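Local coordinates for uncharacterized protein (Wolinella succinogenes, PDB 3JYG) that is of unknown function but belongs to the 6-pyruvoyl tetrahydropterin synthase family and binds a zinc ion through three histidines, at residues Ser123-Leu126 with Glu127-Ser131; Val113-Glu116 with Arg117-Gly120; Ile83-Asp87 with Pro88-Thr92; Lys70-Ile73 with Asp74-Asp78. All blocks are in the same frame, centred on the assembly; numbering follows the deposited sequence.

In the fold
All four contacts are local, each within one continuous run of the chain that belongs to the 6-pyruvoyl tetrahydropterin synthase family. In chain order come interaction 4 (helix 67-77), interaction 3 (the exit of strand 80-84 into helix 90-93), interaction 2 (the loop after strand 110-113) and interaction 1 (helix 123-131, leading to strand 132-135). Interactions 1 and 2 touch, their centres about 10 Å apart. The centres of interactions 3 and 4 lie about 17 and 18 Å from that of interaction 1 and about 22 Å from each other. Helix 67-77 packs on strand 3-17 and leads into strand 80-84, so the four contacts lie along helices and turns that join and cover strands of one T-fold sheet.

Interaction 1 (Ser123-Leu126 with Glu127-Ser131); sequences SPIL and ELYES
Successive i to i+4 backbone bonds wind the chain from Ser123 onward into a short alpha helix, four of them joining the two segments, from Glu127 N to Ser123 O (3.1 Å) through to Glu130 N to Leu126 O (2.8 Å). Pro124 suits the first turn, where its lack of an N-H costs no helical bond. Ile125 and Tyr129, one turn apart, run side by side in the same direction. With Ile125 CG1 beside the backbone N (chi1 -72°), the methyl CG2 stands anti to that nitrogen and meets the edge of the tyrosine ring in its plane, 3.7 Å from Tyr129 CE2. The buried ring is anchored at its far end by a hydrogen bond between Tyr129 OH and His96 ND1, and Phe97 packs edge-to-face with it, so an aromatic residue with a polar tip fits this place. Leu128 only grazes Ile125, with CD2 4.5 Å from Ile125 CD1. On the polar side, Glu130, bent at chi2, gives OE1 to a salt bridge with Arg112. Glu127, exposed and extended beyond CG, instead lies back along the first turn, its CG 3.2 Å from Ser123 O and its OE1 3.6 Å from Pro124 CA.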
loop_
_atom_site.group_PDB
_atom_site.type_symbol
_atom_site.label_atom_id
_atom_site.label_comp_id
_atom_site.label_asym_id
_atom_site.label_seq_id
_atom_site.Cartn_x
_atom_site.Cartn_y
_atom_site.Cartn_z
ATOM N N SER A 123 -40.156 -17.780 -7.945
ATOM C CA SER A 123 -38.755 -17.660 -8.356
ATOM C C SER A 123 -38.025 -16.423 -7.828
ATOM O O SER A 123 -36.891 -16.539 -7.350
ATOM C CB SER A 123 -38.648 -17.677 -9.883
ATOM O OG SER A 123 -39.035 -18.953 -10.326
ATOM N N PRO A 124 -38.657 -15.237 -7.951
ATOM C CA PRO A 124 -38.012 -14.026 -7.444
ATOM C C PRO A 124 -37.805 -14.052 -5.946
ATOM O O PRO A 124 -36.796 -13.487 -5.456
ATOM C CB PRO A 124 -38.995 -12.918 -7.820
ATOM C CG PRO A 124 -39.742 -13.495 -9.077
ATOM C CD PRO A 124 -39.977 -14.918 -8.563
ATOM N N ILE A 125 -38.698 -14.721 -5.231
ATOM C CA ILE A 125 -38.600 -14.784 -3.784
ATOM C C ILE A 125 -37.390 -15.655 -3.400
ATOM O O ILE A 125 -36.610 -15.294 -2.505
ATOM C CB ILE A 125 -39.943 -15.239 -3.112
ATOM C CG1 ILE A 125 -41.012 -14.128 -3.192
ATOM C CG2 ILE A 125 -39.701 -15.677 -1.641
ATOM C CD1 ILE A 125 -40.645 -12.828 -2.568
ATOM N N LEU A 126 -37.208 -16.754 -4.114
ATOM C CA LEU A 126 -36.003 -17.574 -3.979
ATOM C C LEU A 126 -34.686 -16.807 -4.254
ATOM O O LEU A 126 -33.714 -16.976 -3.526
ATOM C CB LEU A 126 -36.100 -18.818 -4.847
ATOM C CG LEU A 126 -37.195 -19.775 -4.372
ATOM C CD1 LEU A 126 -37.312 -21.033 -5.262
ATOM C CD2 LEU A 126 -36.987 -20.190 -2.920
ATOM N N GLU A 127 -34.664 -15.975 -5.298
ATOM C CA GLU A 127 -33.482 -15.204 -5.669
ATOM C C GLU A 127 -33.194 -14.200 -4.572
ATOM O O GLU A 127 -32.049 -13.890 -4.300
ATOM C CB GLU A 127 -33.749 -14.433 -6.971
ATOM C CG GLU A 127 -34.043 -15.352 -8.148
ATOM C CD GLU A 127 -34.782 -14.687 -9.281
ATOM O OE1 GLU A 127 -35.018 -13.426 -9.256
ATOM O OE2 GLU A 127 -35.103 -15.449 -10.218
ATOM N N LEU A 128 -34.236 -13.672 -3.957
ATOM C CA LEU A 128 -34.064 -12.748 -2.854
ATOM C C LEU A 128 -33.357 -13.469 -1.712
ATOM O O LEU A 128 -32.321 -12.976 -1.199
ATOM C CB LEU A 128 -35.434 -12.204 -2.411
ATOM C CG LEU A 128 -35.516 -11.552 -1.044
ATOM C CD1 LEU A 128 -34.560 -10.371 -0.954
ATOM C CD2 LEU A 128 -36.957 -11.062 -0.783
ATOM N N TYR A 129 -33.895 -14.624 -1.293
ATOM C CA TYR A 129 -33.264 -15.369 -0.161
ATOM C C TYR A 129 -31.890 -16.000 -0.448
ATOM O O TYR A 129 -31.055 -16.130 0.493
ATOM C CB TYR A 129 -34.241 -16.364 0.489
ATOM C CG TYR A 129 -35.363 -15.643 1.217
ATOM C CD1 TYR A 129 -35.110 -14.924 2.397
ATOM C CD2 TYR A 129 -36.671 -15.642 0.722
ATOM C CE1 TYR A 129 -36.120 -14.254 3.069
ATOM C CE2 TYR A 129 -37.705 -14.951 1.398
ATOM C CZ TYR A 129 -37.416 -14.278 2.584
ATOM O OH TYR A 129 -38.389 -13.579 3.273
ATOM N N GLU A 130 -31.624 -16.365 -1.711
ATOM C CA GLU A 130 -30.268 -16.761 -2.109
ATOM C C GLU A 130 -29.244 -15.634 -1.924
ATOM O O GLU A 130 -28.061 -15.922 -1.739
ATOM C CB GLU A 130 -30.181 -17.333 -3.535
ATOM C CG GLU A 130 -31.020 -18.614 -3.708
ATOM C CD GLU A 130 -30.220 -19.928 -3.652
ATOM O OE1 GLU A 130 -29.212 -20.041 -2.910
ATOM O OE2 GLU A 130 -30.616 -20.874 -4.381
ATOM N N SER A 131 -29.691 -14.373 -1.949
ATOM C CA SER A 131 -28.745 -13.230 -1.797
ATOM C C SER A 131 -28.087 -13.109 -0.423
ATOM O O SER A 131 -26.975 -12.648 -0.308
ATOM C CB SER A 131 -29.432 -11.907 -2.057
ATOM O OG SER A 131 -30.248 -11.958 -3.190
#

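Interaction 2 (Val113-Glu116 with Arg117-Gly120); sequences VDFE and RIKG
Ile118 N donates to Phe115 O at 3.1 Å, the shortest bond across a short 3-10 turn that begins at Phe115. A second i to i+3 bond, Arg117 N to Asp114 O at 3.3 Å, precedes it. In both, the donor stands well above the carbonyl plane, as is usual in a 3-10 turn. Asp114 opens the turn with its side chain as well: OD1 accepts from Glu116 N at 3.0 Å, an Asx turn whose N-H comes from above the carboxylate plane. The apolar side is carried by Phe115 and Ile118, which lie side by side and point the same way. Ile118 takes the uncommon chi1 of 51°, with CG1 between the backbone N and the carbonyl carbon; from there CG1 packs 3.4 Å from Phe115 O and CD1 reaches to 3.6 Å from Phe115 CD1. Val113 CG2 lies over one face of the same ring, toward its rim. Glu116 and Lys119 run alongside each other in the exposed part, their charged ends not in contact. Arg117 pairs with Asp99 and the carbonyl of His96. The turn follows strand 110-113 and rests on helix 123-131, with Val113 and Ile118 against Tyr129, and Asp114 beside strand 103-105.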
loop_
_atom_site.group_PDB
_atom_site.type_symbol
_atom_site.label_atom_id
_atom_site.label_comp_id
_atom_site.label_asym_id
_atom_site.label_seq_id
_atom_site.Cartn_x
_atom_site.Cartn_y
_atom_site.Cartn_z
ATOM N N VAL A 113 -30.256 -18.855 4.791
ATOM C CA VAL A 113 -31.579 -19.315 5.208
ATOM C C VAL A 113 -31.704 -20.832 4.940
ATOM O O VAL A 113 -30.977 -21.385 4.108
ATOM C CB VAL A 113 -32.710 -18.494 4.557
ATOM C CG1 VAL A 113 -32.583 -17.025 4.973
ATOM C CG2 VAL A 113 -32.680 -18.664 3.021
ATOM N N ASP A 114 -32.555 -21.501 5.714
ATOM C CA ASP A 114 -32.960 -22.863 5.434
ATOM C C ASP A 114 -33.975 -22.772 4.302
ATOM O O ASP A 114 -35.086 -22.300 4.523
ATOM C CB ASP A 114 -33.659 -23.497 6.663
ATOM C CG ASP A 114 -34.002 -24.981 6.443
ATOM O OD1 ASP A 114 -34.024 -25.453 5.273
ATOM O OD2 ASP A 114 -34.244 -25.670 7.458
ATOM N N PHE A 115 -33.600 -23.220 3.109
ATOM C CA PHE A 115 -34.504 -23.129 1.957
ATOM C C PHE A 115 -35.723 -24.048 1.987
ATOM O O PHE A 115 -36.726 -23.783 1.316
ATOM C CB PHE A 115 -33.727 -23.266 0.661
ATOM C CG PHE A 115 -32.912 -22.043 0.330
ATOM C CD1 PHE A 115 -33.462 -21.016 -0.426
ATOM C CD2 PHE A 115 -31.605 -21.911 0.791
ATOM C CE1 PHE A 115 -32.711 -19.865 -0.739
ATOM C CE2 PHE A 115 -30.851 -20.754 0.482
ATOM C CZ PHE A 115 -31.418 -19.740 -0.285
ATOM N N GLU A 116 -35.657 -25.104 2.790
ATOM C CA GLU A 116 -36.853 -25.927 3.076
ATOM C C GLU A 116 -38.053 -25.097 3.482
ATOM O O GLU A 116 -39.168 -25.394 3.070
ATOM C CB GLU A 116 -36.578 -26.987 4.153
ATOM C CG GLU A 116 -35.588 -28.075 3.699
ATOM C CD GLU A 116 -36.158 -28.974 2.593
ATOM O OE1 GLU A 116 -37.384 -29.305 2.635
ATOM O OE2 GLU A 116 -35.378 -29.338 1.675
ATOM N N ARG A 117 -37.853 -24.052 4.263
ATOM C CA ARG A 117 -39.020 -23.341 4.747
ATOM C C ARG A 117 -39.701 -22.415 3.707
ATOM O O ARG A 117 -40.850 -22.015 3.904
ATOM C CB ARG A 117 -38.779 -22.722 6.148
ATOM C CG ARG A 117 -38.386 -21.247 6.245
ATOM C CD ARG A 117 -39.169 -20.450 7.384
ATOM N NE ARG A 117 -39.009 -20.917 8.778
ATOM C CZ ARG A 117 -38.934 -20.122 9.861
ATOM N NH1 ARG A 117 -38.991 -18.800 9.754
ATOM N NH2 ARG A 117 -38.786 -20.654 11.075
ATOM N N ILE A 118 -39.021 -22.145 2.577
ATOM C CA ILE A 118 -39.589 -21.309 1.483
ATOM C C ILE A 118 -39.789 -22.052 0.159
ATOM O O ILE A 118 -39.930 -21.443 -0.916
ATOM C CB ILE A 118 -38.753 -20.032 1.211
ATOM C CG1 ILE A 118 -37.268 -20.397 1.021
ATOM C CG2 ILE A 118 -38.994 -19.016 2.324
ATOM C CD1 ILE A 118 -36.373 -19.220 0.768
ATOM N N LYS A 119 -39.759 -23.373 0.249
ATOM C CA LYS A 119 -40.021 -24.267 -0.856
ATOM C C LYS A 119 -41.402 -23.918 -1.409
ATOM O O LYS A 119 -42.351 -23.663 -0.648
ATOM C CB LYS A 119 -40.037 -25.665 -0.290
ATOM C CG LYS A 119 -39.441 -26.737 -1.138
ATOM C CD LYS A 119 -39.841 -28.103 -0.539
ATOM C CE LYS A 119 -41.256 -28.043 0.042
ATOM N NZ LYS A 119 -41.956 -29.359 0.064
ATOM N N GLY A 120 -41.513 -23.866 -2.718
ATOM C CA GLY A 120 -42.777 -23.439 -3.339
ATOM C C GLY A 120 -43.063 -21.936 -3.391
ATOM O O GLY A 120 -44.096 -21.536 -3.926
#

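Interaction 3 (Ile83-Asp87 with Pro88-Thr92); sequences IDIDD and PLFPT
Ile83, one residue before the end of strand 80-84, places CD1 4.2 Å from Phe90 CD1, the two side chains crossing at about a right angle. Asp84 begins a type I turn that closes at Asp87, and its OD1 takes the N-H of Asp86 at 2.8 Å in an Asx turn; its other oxygen, OD2, is bonded to Trp20 NE1. Ile85 comes next and folds back over the aromatic ring. Its CD1 lies over one face of Phe90, 4.2 Å from the centroid and 24° off the ring normal, a CH-pi contact. The exposed Asp86 turns outward to a salt bridge with Lys100. Asp87 heads the second type I turn, which leads into helix 90-93. With CG anti to the backbone N (chi1 -173°), its carboxylate swings past Pro88, and OD1 accepts from Leu89 N at 2.8 Å in a nearly straight capping bond, 163° at the hydrogen. Asp87 O meanwhile receives Phe90 N, also at 2.8 Å. Proline suits the position between them, having no N-H to satisfy as the chain bends. Arg18 forms a salt bridge with the same OD1, so this buried oxygen is held by an arginine as well as by an amide, both of which would tend to favour the ionised carboxylate. The turn is thereby tied to the residue that follows His17, one of the three zinc ligands.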
loop_
_atom_site.group_PDB
_atom_site.type_symbol
_atom_site.label_atom_id
_atom_site.label_comp_id
_atom_site.label_asym_id
_atom_site.label_seq_id
_atom_site.Cartn_x
_atom_site.Cartn_y
_atom_site.Cartn_z
ATOM N N ILE A 83 -25.870 -9.073 5.855
ATOM C CA ILE A 83 -26.787 -8.444 6.804
ATOM C C ILE A 83 -26.525 -8.941 8.233
ATOM O O ILE A 83 -26.340 -10.135 8.470
ATOM C CB ILE A 83 -28.232 -8.651 6.400
ATOM C CG1 ILE A 83 -29.172 -7.742 7.218
ATOM C CG2 ILE A 83 -28.590 -10.164 6.521
ATOM C CD1 ILE A 83 -30.698 -7.762 6.756
ATOM N N ASP A 84 -26.480 -7.991 9.175
ATOM C CA ASP A 84 -26.391 -8.322 10.584
ATOM C C ASP A 84 -27.692 -9.052 10.990
ATOM O O ASP A 84 -28.795 -8.592 10.695
ATOM C CB ASP A 84 -26.120 -7.013 11.381
ATOM C CG ASP A 84 -25.900 -7.228 12.896
ATOM O OD1 ASP A 84 -26.102 -8.317 13.442
ATOM O OD2 ASP A 84 -25.515 -6.248 13.565
ATOM N N ILE A 85 -27.551 -10.239 11.599
ATOM C CA ILE A 85 -28.683 -10.877 12.297
ATOM C C ILE A 85 -29.486 -9.871 13.154
ATOM O O ILE A 85 -30.691 -9.996 13.268
ATOM C CB ILE A 85 -28.238 -12.127 13.148
ATOM C CG1 ILE A 85 -29.414 -12.965 13.662
ATOM C CG2 ILE A 85 -27.234 -11.768 14.295
ATOM C CD1 ILE A 85 -30.219 -13.672 12.538
ATOM N N ASP A 86 -28.828 -8.903 13.764
ATOM C CA ASP A 86 -29.547 -7.984 14.630
ATOM C C ASP A 86 -29.875 -6.668 14.022
ATOM O O ASP A 86 -30.188 -5.748 14.727
ATOM C CB ASP A 86 -28.773 -7.744 15.915
ATOM C CG ASP A 86 -28.998 -8.858 16.939
ATOM O OD1 ASP A 86 -29.985 -9.627 16.798
ATOM O OD2 ASP A 86 -28.184 -8.970 17.866
ATOM N N ASP A 87 -29.727 -6.548 12.713
ATOM C CA ASP A 87 -30.227 -5.379 12.009
ATOM C C ASP A 87 -31.728 -5.289 12.277
ATOM O O ASP A 87 -32.437 -6.268 12.112
ATOM C CB ASP A 87 -29.921 -5.537 10.495
ATOM C CG ASP A 87 -30.248 -4.284 9.685
ATOM O OD1 ASP A 87 -31.252 -3.586 10.003
ATOM O OD2 ASP A 87 -29.492 -4.003 8.724
ATOM N N PRO A 88 -32.231 -4.102 12.670
ATOM C CA PRO A 88 -33.671 -3.920 12.941
ATOM C C PRO A 88 -34.546 -4.194 11.717
ATOM O O PRO A 88 -35.757 -4.453 11.857
ATOM C CB PRO A 88 -33.776 -2.432 13.265
ATOM C CG PRO A 88 -32.415 -2.054 13.721
ATOM C CD PRO A 88 -31.450 -2.883 12.975
ATOM N N LEU A 89 -33.961 -4.089 10.528
ATOM C CA LEU A 89 -34.688 -4.425 9.317
ATOM C C LEU A 89 -34.678 -5.905 8.981
ATOM O O LEU A 89 -35.320 -6.310 7.997
ATOM C CB LEU A 89 -34.096 -3.671 8.113
ATOM C CG LEU A 89 -34.432 -2.213 7.906
ATOM C CD1 LEU A 89 -33.721 -1.724 6.615
ATOM C CD2 LEU A 89 -35.960 -1.976 7.839
ATOM N N PHE A 90 -33.940 -6.725 9.750
ATOM C CA PHE A 90 -33.943 -8.180 9.479
ATOM C C PHE A 90 -35.380 -8.716 9.184
ATOM O O PHE A 90 -35.603 -9.291 8.110
ATOM C CB PHE A 90 -33.228 -9.011 10.591
ATOM C CG PHE A 90 -32.862 -10.368 10.164
ATOM C CD1 PHE A 90 -31.606 -10.626 9.630
ATOM C CD2 PHE A 90 -33.808 -11.405 10.199
ATOM C CE1 PHE A 90 -31.297 -11.917 9.178
ATOM C CE2 PHE A 90 -33.495 -12.679 9.777
ATOM C CZ PHE A 90 -32.238 -12.939 9.269
ATOM N N PRO A 91 -36.357 -8.506 10.098
ATOM C CA PRO A 91 -37.725 -9.006 9.885
ATOM C C PRO A 91 -38.440 -8.428 8.640
ATOM O O PRO A 91 -39.295 -9.085 8.061
ATOM C CB PRO A 91 -38.482 -8.552 11.169
ATOM C CG PRO A 91 -37.401 -8.452 12.215
ATOM C CD PRO A 91 -36.178 -7.977 11.470
ATOM N N THR A 92 -38.094 -7.201 8.269
ATOM C CA THR A 92 -38.663 -6.520 7.109
ATOM C C THR A 92 -38.114 -7.029 5.767
ATOM O O THR A 92 -38.865 -7.213 4.830
ATOM C CB THR A 92 -38.421 -5.023 7.227
ATOM O OG1 THR A 92 -39.113 -4.580 8.390
ATOM C CG2 THR A 92 -38.965 -4.247 5.998
#

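Interaction 4 (Lys70-Ile73 with Asp74-Asp78); sequences KRFI and DEVLD
Phe72 and Val76 meet in the closely packed part of this contact: Val76 CB sits over one face of the Phe72 ring, 4.2 Å from its centroid in a CH-pi contact, and the methyl CG2 comes within 3.7 Å of Phe72 CD1. The ring reaches that far along the helix because its CG stands anti to the backbone N, chi1 176°. Leu77 CD1 touches the ring obliquely and packs 3.7 Å from Ile73 CD1, completing an apolar ridge in which Phe72, Ile73 and Leu77 are buried. Phe72 rests on Leu148 and Leu151 of helix 141-155, while Ile73 and Leu77 pack on Phe13 of strand 3-17. Helix 67-77 thereby packs both on the sheet and against helix 141-155, as in the T-fold of this family, whose helices lie on one side of the sheet. Toward its C-terminal end a turn widens to the pi type, and Ile73 O accepts two amides, Leu77 N at 3.1 Å from above the carbonyl plane and Asp78 N at 3.0 Å nearly in line with the C=O bond. Asp78 OD1 accepts from Cys14 N of strand 3-17. The other side is polar and looser. Lys70 bends at its last torsion (chi4 -63°) and brings NZ to Asp74 OD2 at 3.3 Å, a salt bridge whose hydrogen bond is weak. Arg71 and Glu75 bear opposite charges but do not pair: Arg71 NE is 4.5 Å from Glu75 OE1. The carboxylate lies along the aliphatic part of the arginine, with Glu75 OE2 3.3 Å from Arg71 CG, and Arg71 also packs on Leu30 of a second subunit.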
loop_
_atom_site.group_PDB
_atom_site.type_symbol
_atom_site.label_atom_id
_atom_site.label_comp_id
_atom_site.label_asym_id
_atom_site.label_seq_id
_atom_site.Cartn_x
_atom_site.Cartn_y
_atom_site.Cartn_z
ATOM N N LYS A 70 -9.753 -17.996 -1.374
ATOM C CA LYS A 70 -10.305 -17.480 -2.617
ATOM C C LYS A 70 -11.684 -18.084 -2.896
ATOM O O LYS A 70 -12.625 -17.372 -3.210
ATOM C CB LYS A 70 -9.378 -17.784 -3.811
ATOM C CG LYS A 70 -9.727 -16.969 -5.036
ATOM C CD LYS A 70 -8.624 -16.966 -6.127
ATOM C CE LYS A 70 -8.858 -15.789 -7.085
ATOM N NZ LYS A 70 -10.155 -15.924 -7.801
ATOM N N ARG A 71 -11.787 -19.402 -2.760
ATOM C CA ARG A 71 -13.018 -20.119 -3.043
ATOM C C ARG A 71 -14.127 -19.639 -2.116
ATOM O O ARG A 71 -15.230 -19.376 -2.564
ATOM C CB ARG A 71 -12.811 -21.622 -2.904
ATOM C CG ARG A 71 -13.833 -22.453 -3.723
ATOM C CD ARG A 71 -13.508 -23.957 -3.654
ATOM N NE ARG A 71 -13.319 -24.316 -2.258
ATOM C CZ ARG A 71 -12.922 -25.501 -1.798
ATOM N NH1 ARG A 71 -12.677 -26.516 -2.625
ATOM N NH2 ARG A 71 -12.776 -25.659 -0.489
ATOM N N PHE A 72 -13.818 -19.544 -0.834
ATOM C CA PHE A 72 -14.716 -18.958 0.151
ATOM C C PHE A 72 -15.263 -17.552 -0.211
ATOM O O PHE A 72 -16.472 -17.353 -0.266
ATOM C CB PHE A 72 -14.067 -18.954 1.541
ATOM C CG PHE A 72 -14.914 -18.277 2.577
ATOM C CD1 PHE A 72 -16.012 -18.937 3.135
ATOM C CD2 PHE A 72 -14.674 -16.959 2.945
ATOM C CE1 PHE A 72 -16.829 -18.316 4.083
ATOM C CE2 PHE A 72 -15.513 -16.322 3.891
ATOM C CZ PHE A 72 -16.588 -17.015 4.457
ATOM N N ILE A 73 -14.393 -16.607 -0.511
ATOM C CA ILE A 73 -14.822 -15.292 -0.970
ATOM C C ILE A 73 -15.734 -15.410 -2.203
ATOM O O ILE A 73 -16.789 -14.759 -2.257
ATOM C CB ILE A 73 -13.588 -14.381 -1.303
ATOM C CG1 ILE A 73 -12.726 -14.107 -0.051
ATOM C CG2 ILE A 73 -14.004 -13.061 -1.998
ATOM C CD1 ILE A 73 -13.412 -13.418 1.080
ATOM N N ASP A 74 -15.314 -16.224 -3.176
ATOM C CA ASP A 74 -16.006 -16.365 -4.474
ATOM C C ASP A 74 -17.386 -17.043 -4.297
ATOM O O ASP A 74 -18.403 -16.613 -4.883
ATOM C CB ASP A 74 -15.137 -17.168 -5.471
ATOM C CG ASP A 74 -13.934 -16.360 -6.050
ATOM O OD1 ASP A 74 -13.757 -15.141 -5.754
ATOM O OD2 ASP A 74 -13.119 -16.975 -6.804
ATOM N N GLU A 75 -17.420 -18.095 -3.474
ATOM C CA GLU A 75 -18.602 -18.940 -3.353
ATOM C C GLU A 75 -19.585 -18.454 -2.317
ATOM O O GLU A 75 -20.801 -18.719 -2.445
ATOM C CB GLU A 75 -18.228 -20.418 -3.152
ATOM C CG GLU A 75 -17.640 -20.960 -4.467
ATOM C CD GLU A 75 -17.197 -22.387 -4.438
ATOM O OE1 GLU A 75 -17.442 -23.080 -3.439
ATOM O OE2 GLU A 75 -16.578 -22.826 -5.449
ATOM N N VAL A 76 -19.070 -17.739 -1.304
ATOM C CA VAL A 76 -19.909 -17.308 -0.180
ATOM C C VAL A 76 -20.302 -15.828 -0.169
ATOM O O VAL A 76 -21.482 -15.524 0.080
ATOM C CB VAL A 76 -19.325 -17.733 1.207
ATOM C CG1 VAL A 76 -20.208 -17.180 2.368
ATOM C CG2 VAL A 76 -19.177 -19.308 1.250
ATOM N N LEU A 77 -19.336 -14.936 -0.429
ATOM C CA LEU A 77 -19.548 -13.493 -0.301
ATOM C C LEU A 77 -19.799 -12.738 -1.598
ATOM O O LEU A 77 -20.487 -11.736 -1.578
ATOM C CB LEU A 77 -18.387 -12.832 0.457
ATOM C CG LEU A 77 -18.013 -13.472 1.804
ATOM C CD1 LEU A 77 -16.823 -12.726 2.376
ATOM C CD2 LEU A 77 -19.182 -13.377 2.785
ATOM N N ASP A 78 -19.281 -13.216 -2.732
ATOM C CA ASP A 78 -19.381 -12.403 -3.958
ATOM C C ASP A 78 -20.815 -12.372 -4.468
ATOM O O ASP A 78 -21.464 -13.408 -4.508
ATOM C CB ASP A 78 -18.462 -12.913 -5.054
ATOM C CG ASP A 78 -18.486 -12.011 -6.287
ATOM O OD1 ASP A 78 -18.216 -10.778 -6.179
ATOM O OD2 ASP A 78 -18.852 -12.537 -7.373
#